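Local coordinates for protein fructuronate-tagaturonate epimerase UxaE from Cohnella laeviribosi in complex with 1 glycerol (Cohnella laeviribosi, PDB 6IL9) that probably interconverts fructuronate and tagaturonate by epimerisation, using a TIM-barrel domain that holds a zinc ion, at residues F250-Y255 / I292-D297; V287-I292 / D334-K339; V379-P384 / E424-M429; L386-H391 / R415-V420. All coordinates share one frame; numbering follows the deposited sequence.

Interaction 1 of 4, residues F250-Y255 / I292-D297; sequences FMIYIY and IGKNVD
Y255, on helix 234-259, comes closest to the other segment at V296, their CA atoms 6.6 Å apart, where the chain has just left helix 281-293. The phenol ring lies against the turn. V296 CA sits over one face, 4.0 Å from the centroid of the Y255 ring and 16° off its normal, a CH-pi contact, and the backbone N of D297 stands over the same face. With CG anti to the backbone N (chi1 178°) the ring of Y255 extends toward the turn, Y255 CG meeting V296 CG1 at 3.9 Å. At the far end Y255 OH lies 3.4 Å from D297 CB; the D297 carboxylate instead pairs with K89. The turn is a Schellman motif: N295, with positive phi, is its C-prime residue, N295 N bonding to I292 O and V296 N to L291 O. In this TIM barrel it ends the helix that leads into barrel strand 300-302, next to the helix that precedes strand 267-271. I252 crosses both V296 and K294 at about a right angle. Its CG1 packs on V296 CG2 at 4.1 Å, while its CD1 touches CG of the solvent-side K294 at 4.0 Å.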
# COMPACT_ATOMS: atom_id res chain seq x y z
N PHE A 250 -16.75 -12.34 -10.94
CA PHE A 250 -15.42 -11.91 -11.33
C PHE A 250 -14.38 -12.35 -10.30
O PHE A 250 -13.29 -12.79 -10.66
CB PHE A 250 -15.41 -10.39 -11.51
CG PHE A 250 -14.07 -9.81 -11.90
CD1 PHE A 250 -13.45 -10.19 -13.09
CD2 PHE A 250 -13.45 -8.87 -11.10
CE1 PHE A 250 -12.23 -9.65 -13.46
CE2 PHE A 250 -12.22 -8.33 -11.45
CZ PHE A 250 -11.61 -8.73 -12.63
N MET A 251 -14.72 -12.23 -9.01
CA MET A 251 -13.86 -12.74 -7.95
C MET A 251 -13.56 -14.22 -8.15
O MET A 251 -12.40 -14.65 -8.09
CB MET A 251 -14.52 -12.51 -6.58
CG MET A 251 -14.74 -11.06 -6.16
SD MET A 251 -15.96 -10.85 -4.80
CE MET A 251 -16.37 -9.13 -5.05
N ILE A 252 -14.60 -15.02 -8.37
CA ILE A 252 -14.42 -16.46 -8.51
C ILE A 252 -13.57 -16.77 -9.73
O ILE A 252 -12.68 -17.63 -9.68
CB ILE A 252 -15.79 -17.16 -8.59
CG1 ILE A 252 -16.54 -16.99 -7.27
CG2 ILE A 252 -15.61 -18.64 -8.93
CD1 ILE A 252 -18.05 -17.12 -7.40
N TYR A 253 -13.84 -16.09 -10.85
CA TYR A 253 -13.12 -16.33 -12.09
C TYR A 253 -11.63 -16.07 -11.94
O TYR A 253 -10.79 -16.88 -12.37
CB TYR A 253 -13.72 -15.45 -13.19
CG TYR A 253 -12.87 -15.27 -14.43
CD1 TYR A 253 -12.79 -16.26 -15.40
CD2 TYR A 253 -12.17 -14.08 -14.65
CE1 TYR A 253 -12.04 -16.08 -16.56
CE2 TYR A 253 -11.41 -13.89 -15.80
CZ TYR A 253 -11.34 -14.90 -16.74
OH TYR A 253 -10.59 -14.72 -17.88
N ILE A 254 -11.28 -14.96 -11.30
CA ILE A 254 -9.87 -14.63 -11.08
C ILE A 254 -9.24 -15.62 -10.11
O ILE A 254 -8.12 -16.10 -10.33
CB ILE A 254 -9.74 -13.18 -10.57
CG1 ILE A 254 -10.16 -12.17 -11.65
CG2 ILE A 254 -8.33 -12.91 -10.07
CD1 ILE A 254 -9.37 -12.27 -12.95
N TYR A 255 -9.94 -15.94 -9.02
CA TYR A 255 -9.39 -16.90 -8.06
C TYR A 255 -9.06 -18.22 -8.75
O TYR A 255 -7.96 -18.77 -8.58
CB TYR A 255 -10.36 -17.14 -6.90
CG TYR A 255 -9.77 -18.17 -5.97
CD1 TYR A 255 -8.73 -17.84 -5.11
CD2 TYR A 255 -10.21 -19.50 -5.99
CE1 TYR A 255 -8.13 -18.77 -4.30
CE2 TYR A 255 -9.62 -20.45 -5.17
CZ TYR A 255 -8.59 -20.08 -4.32
OH TYR A 255 -7.99 -21.01 -3.51
N ILE A 292 -17.04 -18.09 -0.20
CA ILE A 292 -16.60 -19.21 0.62
C ILE A 292 -17.30 -20.49 0.18
O ILE A 292 -16.70 -21.57 0.14
CB ILE A 292 -16.84 -18.88 2.11
CG1 ILE A 292 -16.07 -17.61 2.49
CG2 ILE A 292 -16.36 -20.00 2.97
CD1 ILE A 292 -14.57 -17.72 2.40
N GLY A 293 -18.57 -20.37 -0.25
CA GLY A 293 -19.27 -21.52 -0.80
C GLY A 293 -18.63 -22.08 -2.06
O GLY A 293 -18.77 -23.26 -2.35
N LYS A 294 -17.92 -21.24 -2.81
CA LYS A 294 -17.25 -21.67 -4.03
C LYS A 294 -15.77 -21.99 -3.81
O LYS A 294 -15.01 -22.05 -4.78
CB LYS A 294 -17.42 -20.63 -5.13
CG LYS A 294 -18.78 -20.70 -5.81
CD LYS A 294 -18.85 -21.93 -6.72
CE LYS A 294 -18.24 -21.64 -8.09
NZ LYS A 294 -17.61 -22.84 -8.71
N ASN A 295 -15.36 -22.17 -2.55
CA ASN A 295 -14.02 -22.61 -2.18
C ASN A 295 -12.95 -21.56 -2.44
O ASN A 295 -11.77 -21.89 -2.58
CB ASN A 295 -13.66 -23.93 -2.89
CG ASN A 295 -14.73 -25.00 -2.69
OD1 ASN A 295 -15.43 -25.40 -3.64
ND2 ASN A 295 -14.88 -25.46 -1.46
N VAL A 296 -13.33 -20.29 -2.49
CA VAL A 296 -12.36 -19.21 -2.69
C VAL A 296 -11.61 -18.97 -1.39
O VAL A 296 -12.22 -18.90 -0.31
CB VAL A 296 -13.06 -17.93 -3.18
CG1 VAL A 296 -12.07 -16.77 -3.20
CG2 VAL A 296 -13.69 -18.16 -4.57
N ASP A 297 -10.28 -18.84 -1.48
CA ASP A 297 -9.40 -18.66 -0.32
C ASP A 297 -9.10 -17.16 -0.20
O ASP A 297 -8.33 -16.62 -0.99
CB ASP A 297 -8.12 -19.47 -0.49
CG ASP A 297 -7.19 -19.38 0.71
OD1 ASP A 297 -7.62 -18.93 1.79
OD2 ASP A 297 -6.01 -19.78 0.57

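Interaction 2 of 4, residues V287-I292 / D334-K339; sequences VASELI and DRFGYK
A288 CB touches two aromatic side chains, F336 and Y338, where neighbouring outer helices 281-293 and 319-336 of the TIM barrel pack side by side. A288 CB meets F336 CD2 at 3.6 Å, and the carbonyl carbon of A288 lies over one face of that ring. The same CB comes up at the edge of the Y338 ring, near its plane, 3.8 Å from Y338 CE2. The Y338 hydroxyl is hydrogen-bonded to H284, one turn earlier on the alanine's helix. S289 follows with its backbone, its CA lying 3.8 Å from F336 CZ, at the end of the ring. I292, a turn on from A288, crosses the phenyl group obliquely and sets its CG1 3.8 Å from F336 CD1. A leucine in place of F336 would probably lose the flat surface against A288 and open a gap beside S289 and I292. On its own side the phenyl group is backed by R335, whose CG stands over the centre of one face. G337, with positive phi, then turns the chain out of the helix towards strand 339-342. Closest of all across the contact is A288 CB to Y338 OH, at 3.1 Å.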
# COMPACT_ATOMS: atom_id res chain seq x y z
N VAL A 287 -21.76 -11.54 -0.09
CA VAL A 287 -20.58 -11.68 -0.94
C VAL A 287 -19.66 -12.76 -0.38
O VAL A 287 -19.26 -13.69 -1.09
CB VAL A 287 -19.85 -10.34 -1.09
CG1 VAL A 287 -18.48 -10.53 -1.78
CG2 VAL A 287 -20.72 -9.33 -1.86
N ALA A 288 -19.35 -12.67 0.91
CA ALA A 288 -18.44 -13.63 1.53
C ALA A 288 -19.02 -15.04 1.49
O ALA A 288 -18.32 -16.00 1.15
CB ALA A 288 -18.13 -13.22 2.97
N SER A 289 -20.31 -15.17 1.80
CA SER A 289 -20.93 -16.48 1.81
C SER A 289 -20.86 -17.14 0.44
O SER A 289 -20.61 -18.34 0.33
CB SER A 289 -22.38 -16.36 2.27
OG SER A 289 -22.96 -17.64 2.45
N GLU A 290 -21.07 -16.35 -0.62
CA GLU A 290 -21.01 -16.91 -1.96
C GLU A 290 -19.60 -17.34 -2.32
O GLU A 290 -19.41 -18.39 -2.94
CB GLU A 290 -21.51 -15.89 -2.98
CG GLU A 290 -23.00 -15.64 -2.89
CD GLU A 290 -23.80 -16.92 -2.99
OE1 GLU A 290 -23.82 -17.55 -4.08
OE2 GLU A 290 -24.40 -17.31 -1.98
N LEU A 291 -18.61 -16.52 -1.97
CA LEU A 291 -17.23 -16.86 -2.29
C LEU A 291 -16.78 -18.08 -1.51
O LEU A 291 -16.16 -19.00 -2.06
CB LEU A 291 -16.32 -15.68 -1.98
CG LEU A 291 -16.60 -14.44 -2.82
CD1 LEU A 291 -15.77 -13.30 -2.28
CD2 LEU A 291 -16.25 -14.72 -4.27
N ILE A 292 -17.04 -18.09 -0.20
CA ILE A 292 -16.60 -19.21 0.62
C ILE A 292 -17.30 -20.49 0.18
O ILE A 292 -16.70 -21.57 0.14
CB ILE A 292 -16.84 -18.88 2.11
CG1 ILE A 292 -16.07 -17.61 2.49
CG2 ILE A 292 -16.36 -20.00 2.97
CD1 ILE A 292 -14.57 -17.72 2.40
N ASP A 334 -14.69 -12.63 10.96
CA ASP A 334 -14.33 -13.69 11.90
C ASP A 334 -15.06 -14.98 11.55
O ASP A 334 -14.48 -16.07 11.61
CB ASP A 334 -14.66 -13.27 13.33
CG ASP A 334 -13.66 -12.26 13.91
OD1 ASP A 334 -12.58 -12.05 13.33
OD2 ASP A 334 -13.97 -11.65 14.96
N ARG A 335 -16.33 -14.87 11.17
CA ARG A 335 -17.13 -16.04 10.82
C ARG A 335 -16.48 -16.83 9.69
O ARG A 335 -16.40 -18.06 9.75
CB ARG A 335 -18.54 -15.60 10.45
CG ARG A 335 -19.29 -16.49 9.44
CD ARG A 335 -19.91 -17.70 10.08
NE ARG A 335 -20.64 -18.52 9.11
CZ ARG A 335 -20.07 -19.42 8.30
NH1 ARG A 335 -18.77 -19.62 8.33
NH2 ARG A 335 -20.82 -20.13 7.45
N PHE A 336 -15.99 -16.13 8.67
CA PHE A 336 -15.50 -16.78 7.46
C PHE A 336 -13.99 -16.93 7.42
O PHE A 336 -13.48 -17.67 6.56
CB PHE A 336 -15.98 -16.00 6.22
CG PHE A 336 -17.46 -16.10 5.99
CD1 PHE A 336 -18.04 -17.33 5.69
CD2 PHE A 336 -18.28 -14.99 6.09
CE1 PHE A 336 -19.41 -17.44 5.48
CE2 PHE A 336 -19.64 -15.09 5.89
CZ PHE A 336 -20.21 -16.32 5.58
N GLY A 337 -13.25 -16.24 8.30
CA GLY A 337 -11.84 -16.50 8.52
C GLY A 337 -10.88 -15.47 7.94
O GLY A 337 -9.70 -15.48 8.31
N TYR A 338 -11.33 -14.63 7.01
CA TYR A 338 -10.44 -13.63 6.43
C TYR A 338 -10.41 -12.40 7.34
O TYR A 338 -11.11 -12.33 8.35
CB TYR A 338 -10.89 -13.27 5.00
CG TYR A 338 -12.32 -12.80 4.94
CD1 TYR A 338 -12.65 -11.47 5.22
CD2 TYR A 338 -13.35 -13.68 4.60
CE1 TYR A 338 -13.97 -11.05 5.19
CE2 TYR A 338 -14.66 -13.25 4.55
CZ TYR A 338 -14.96 -11.94 4.86
OH TYR A 338 -16.27 -11.54 4.81
N LYS A 339 -9.57 -11.42 6.98
CA LYS A 339 -9.41 -10.19 7.76
C LYS A 339 -10.09 -9.02 7.07
O LYS A 339 -10.16 -8.97 5.84
CB LYS A 339 -7.93 -9.84 7.95
CG LYS A 339 -7.04 -10.99 8.36
CD LYS A 339 -5.68 -10.47 8.80
CE LYS A 339 -4.92 -9.80 7.68
NZ LYS A 339 -3.49 -9.55 8.09

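Interaction 3 of 4, residues V379-P384 / E424-M429; sequences VAKTNP and ELPSYM
K381 lays the start of its aliphatic chain on the ring of P426, and the fit is tight: K381 CG to P426 CG is 3.5 Å, shorter than usual for two carbons. The lysine sets CG anti to its carbonyl carbon (chi1 -72°), runs straight through its next two torsions and bends only at the last, which brings NZ back to 4.2 Å from P426 CB. A380, one residue earlier, points its methyl at the backbone of the other segment, CB standing 3.8 Å from P426 CA. Here the chains come nearest, with 5.0 Å between the CA atoms of A380 and P426. With CG placed beside the backbone N (chi1 -69°), L425 sends CD1 to P384 CB at 3.6 Å, while CD2 lies in the plane of the Y428 ring at its edge. No hydrogen bond spans the two segments; the contact is made by apolar carbon. S427, facing away, turns its hydroxyl back to E424 O and is also bonded to R415. The arrangement joins the corner at N383, between helices 369-382 and 384-402, to the loop before helix 432-440, helical in backbone angles at 424-428, in the helical region following the TIM-barrel strands.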
# COMPACT_ATOMS: atom_id res chain seq x y z
N VAL A 379 11.07 18.41 3.07
CA VAL A 379 11.42 19.48 2.15
C VAL A 379 10.97 20.83 2.70
O VAL A 379 11.71 21.82 2.67
CB VAL A 379 10.84 19.22 0.74
CG1 VAL A 379 11.07 20.42 -0.18
CG2 VAL A 379 11.45 17.97 0.14
N ALA A 380 9.74 20.89 3.23
CA ALA A 380 9.28 22.14 3.83
C ALA A 380 10.21 22.59 4.96
O ALA A 380 10.46 23.79 5.12
CB ALA A 380 7.85 21.98 4.36
N LYS A 381 10.75 21.64 5.73
CA LYS A 381 11.60 21.98 6.87
C LYS A 381 13.02 22.35 6.48
O LYS A 381 13.65 23.19 7.14
CB LYS A 381 11.66 20.81 7.86
CG LYS A 381 10.38 20.58 8.64
CD LYS A 381 10.49 19.36 9.53
CE LYS A 381 9.18 19.10 10.27
NZ LYS A 381 8.99 20.03 11.41
N THR A 382 13.56 21.74 5.43
CA THR A 382 14.99 21.84 5.13
C THR A 382 15.31 22.48 3.79
O THR A 382 16.46 22.87 3.57
CB THR A 382 15.64 20.45 5.16
OG1 THR A 382 15.13 19.67 4.08
CG2 THR A 382 15.35 19.75 6.47
N ASN A 383 14.33 22.62 2.90
CA ASN A 383 14.54 23.20 1.58
C ASN A 383 13.32 24.05 1.24
O ASN A 383 12.60 23.77 0.28
CB ASN A 383 14.79 22.12 0.53
CG ASN A 383 15.35 22.67 -0.77
OD1 ASN A 383 15.89 21.93 -1.59
ND2 ASN A 383 15.23 23.96 -0.98
N PRO A 384 13.08 25.12 2.01
CA PRO A 384 11.83 25.88 1.82
C PRO A 384 11.65 26.44 0.43
O PRO A 384 10.51 26.50 -0.07
CB PRO A 384 11.93 27.00 2.87
CG PRO A 384 13.40 27.09 3.21
CD PRO A 384 13.93 25.69 3.06
N GLU A 424 7.34 28.67 8.88
CA GLU A 424 5.96 28.21 8.99
C GLU A 424 5.56 27.23 7.90
O GLU A 424 4.50 26.60 8.02
CB GLU A 424 4.99 29.39 8.93
CG GLU A 424 5.02 30.33 10.11
CD GLU A 424 4.19 31.58 9.85
OE1 GLU A 424 4.16 32.05 8.69
OE2 GLU A 424 3.55 32.10 10.80
N LEU A 425 6.33 27.11 6.82
CA LEU A 425 5.95 26.20 5.74
C LEU A 425 5.63 24.78 6.21
O LEU A 425 4.68 24.19 5.68
CB LEU A 425 7.05 26.17 4.67
CG LEU A 425 7.21 27.46 3.85
CD1 LEU A 425 8.38 27.31 2.92
CD2 LEU A 425 5.96 27.79 3.03
N PRO A 426 6.34 24.19 7.18
CA PRO A 426 5.99 22.82 7.60
C PRO A 426 4.60 22.69 8.18
O PRO A 426 4.04 21.58 8.16
CB PRO A 426 7.06 22.49 8.66
CG PRO A 426 8.24 23.32 8.25
CD PRO A 426 7.64 24.61 7.76
N SER A 427 4.01 23.79 8.68
CA SER A 427 2.67 23.73 9.25
C SER A 427 1.63 23.32 8.21
O SER A 427 0.58 22.77 8.57
CB SER A 427 2.30 25.07 9.88
OG SER A 427 2.25 26.12 8.92
N TYR A 428 1.89 23.57 6.92
CA TYR A 428 0.97 23.11 5.88
C TYR A 428 0.71 21.61 5.98
O TYR A 428 -0.40 21.14 5.73
CB TYR A 428 1.52 23.41 4.49
CG TYR A 428 1.39 24.83 4.02
CD1 TYR A 428 0.15 25.46 3.93
CD2 TYR A 428 2.51 25.53 3.59
CE1 TYR A 428 0.04 26.77 3.45
CE2 TYR A 428 2.41 26.84 3.12
CZ TYR A 428 1.18 27.44 3.05
OH TYR A 428 1.11 28.73 2.56
N MET A 429 1.75 20.83 6.30
CA MET A 429 1.61 19.38 6.31
C MET A 429 0.89 18.87 7.55
O MET A 429 0.77 17.65 7.74
CB MET A 429 2.98 18.71 6.13
CG MET A 429 3.53 18.82 4.69
SD MET A 429 2.49 18.19 3.33
CE MET A 429 1.59 19.69 2.88

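Interaction 4 of 4, residues L386-H391 / R415-V420; sequences LYRRMH and RPLADV
L417 packs tightly against one face of H391, its CD2 over the centre of the imidazole, 3.9 Å from the H391 ring centroid and 13° off the normal, a CH-pi contact. L417 CG adds a touch at 3.7 Å to H391 CD2. Y387 OH shares a nearly straight hydrogen bond of 2.9 Å with H391 ND1, fixing how the imidazole is turned. The short 3-10 segment 417-419 thus rests on helix 384-402, in the helical region that follows the barrel strands in the chain. R388, partly exposed and extended from CG to NE, sets its guanidinium so that two carbonyl oxygens lie in its plane, at its edge: R388 NH2 to V420 O is 2.9 Å and nearly straight (165°), R388 NH1 to L417 O 3.0 Å and more bent. NH1 stands above the L417 carbonyl plane, across from V420 N, which reaches the same oxygen from the opposite face. D422 adds a salt bridge to NH2. A methionine in place of R388 would probably leave D422 without its charged mate and the turn less firmly held. The looser side is bridged by water, which links H391 NE2, 2.9 Å away, to R415 O.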
# COMPACT_ATOMS: atom_id res chain seq x y z
N LEU A 386 12.45 25.02 -2.36
CA LEU A 386 11.89 23.94 -3.18
C LEU A 386 10.44 23.68 -2.80
O LEU A 386 9.59 23.48 -3.68
CB LEU A 386 12.73 22.67 -3.02
CG LEU A 386 12.22 21.43 -3.77
CD1 LEU A 386 12.13 21.70 -5.27
CD2 LEU A 386 13.09 20.20 -3.49
N TYR A 387 10.14 23.68 -1.50
CA TYR A 387 8.75 23.46 -1.08
C TYR A 387 7.82 24.49 -1.72
O TYR A 387 6.76 24.14 -2.25
CB TYR A 387 8.61 23.50 0.45
CG TYR A 387 7.15 23.29 0.78
CD1 TYR A 387 6.62 22.01 0.86
CD2 TYR A 387 6.28 24.38 0.90
CE1 TYR A 387 5.27 21.81 1.09
CE2 TYR A 387 4.93 24.19 1.11
CZ TYR A 387 4.43 22.90 1.21
OH TYR A 387 3.08 22.73 1.43
N ARG A 388 8.19 25.77 -1.66
CA ARG A 388 7.34 26.82 -2.24
C ARG A 388 7.08 26.58 -3.71
O ARG A 388 5.94 26.71 -4.19
CB ARG A 388 7.98 28.20 -2.05
CG ARG A 388 8.10 28.65 -0.62
CD ARG A 388 8.65 30.09 -0.52
NE ARG A 388 8.81 30.47 0.87
CZ ARG A 388 7.85 31.02 1.62
NH1 ARG A 388 6.66 31.29 1.09
NH2 ARG A 388 8.09 31.29 2.88
N ARG A 389 8.12 26.22 -4.47
CA ARG A 389 7.93 25.95 -5.89
C ARG A 389 7.01 24.76 -6.11
O ARG A 389 6.15 24.79 -7.01
CB ARG A 389 9.28 25.73 -6.55
CG ARG A 389 10.13 27.00 -6.61
CD ARG A 389 11.49 26.73 -7.21
NE ARG A 389 11.36 26.01 -8.47
CZ ARG A 389 11.97 24.86 -8.74
NH1 ARG A 389 12.77 24.30 -7.84
NH2 ARG A 389 11.78 24.28 -9.92
N MET A 390 7.17 23.69 -5.32
CA MET A 390 6.32 22.51 -5.46
C MET A 390 4.87 22.81 -5.06
O MET A 390 3.93 22.37 -5.73
CB MET A 390 6.88 21.35 -4.63
CG MET A 390 8.25 20.84 -5.10
SD MET A 390 8.96 19.43 -4.15
CE MET A 390 7.81 18.11 -4.57
N HIS A 391 4.69 23.54 -3.96
CA HIS A 391 3.34 23.87 -3.48
C HIS A 391 2.60 24.72 -4.50
O HIS A 391 1.44 24.45 -4.84
CB HIS A 391 3.47 24.56 -2.12
CG HIS A 391 2.18 25.03 -1.50
ND1 HIS A 391 1.78 24.64 -0.24
CD2 HIS A 391 1.25 25.92 -1.93
CE1 HIS A 391 0.65 25.24 0.07
NE2 HIS A 391 0.30 26.02 -0.94
N ARG A 415 -3.54 28.96 3.29
CA ARG A 415 -2.94 30.29 3.30
C ARG A 415 -2.08 30.49 2.05
O ARG A 415 -1.37 29.56 1.63
CB ARG A 415 -2.06 30.49 4.55
CG ARG A 415 -2.81 30.72 5.85
CD ARG A 415 -1.87 30.54 7.06
NE ARG A 415 -1.39 29.17 7.14
CZ ARG A 415 -0.36 28.74 7.86
NH1 ARG A 415 0.34 29.58 8.62
NH2 ARG A 415 -0.04 27.45 7.84
N PRO A 416 -2.13 31.67 1.42
CA PRO A 416 -1.23 31.93 0.30
C PRO A 416 0.22 31.85 0.75
O PRO A 416 0.56 32.25 1.87
CB PRO A 416 -1.60 33.36 -0.13
CG PRO A 416 -3.00 33.57 0.41
CD PRO A 416 -3.06 32.78 1.68
N LEU A 417 1.07 31.32 -0.14
CA LEU A 417 2.48 31.14 0.18
C LEU A 417 3.13 32.46 0.59
O LEU A 417 3.97 32.50 1.50
CB LEU A 417 3.21 30.52 -1.01
CG LEU A 417 3.10 29.01 -1.23
CD1 LEU A 417 3.74 28.60 -2.55
CD2 LEU A 417 3.74 28.25 -0.06
N ALA A 418 2.72 33.56 -0.05
CA ALA A 418 3.25 34.88 0.29
C ALA A 418 2.90 35.33 1.70
O ALA A 418 3.49 36.29 2.19
CB ALA A 418 2.76 35.90 -0.73
N ASP A 419 1.96 34.65 2.37
CA ASP A 419 1.56 35.00 3.73
C ASP A 419 2.20 34.12 4.79
O ASP A 419 1.89 34.30 5.98
CB ASP A 419 0.03 34.91 3.86
CG ASP A 419 -0.69 35.99 3.07
OD1 ASP A 419 -0.07 37.03 2.74
OD2 ASP A 419 -1.89 35.80 2.78
N VAL A 420 3.07 33.18 4.42
CA VAL A 420 3.66 32.26 5.38
C VAL A 420 5.17 32.34 5.26
O VAL A 420 5.71 32.44 4.15
CB VAL A 420 3.15 30.81 5.16
CG1 VAL A 420 1.64 30.78 5.24
CG2 VAL A 420 3.58 30.31 3.81
O HOH W 1 -1.24 28.53 -0.78

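From the N terminus, interaction 1 comes first: it brings helix 234-259 up to the turn after helix 281-293, closing a loop that includes barrel strand 267-271. Interaction 2 starts inside that loop and ends beyond it, so the two cross; they share I292 and touch through L291, and together link three successive outer helices of the barrel. Interactions 3 and 4 open after both have closed, on the opposite side of the chain's centre, about 34 Å from interaction 1 by nearest atoms. Interaction 4 falls wholly within the span of interaction 3, and Y428 and S427 join them by bonding R415. This pair fastens helices 369-382 and 384-402 to the long loop before helix 432-440.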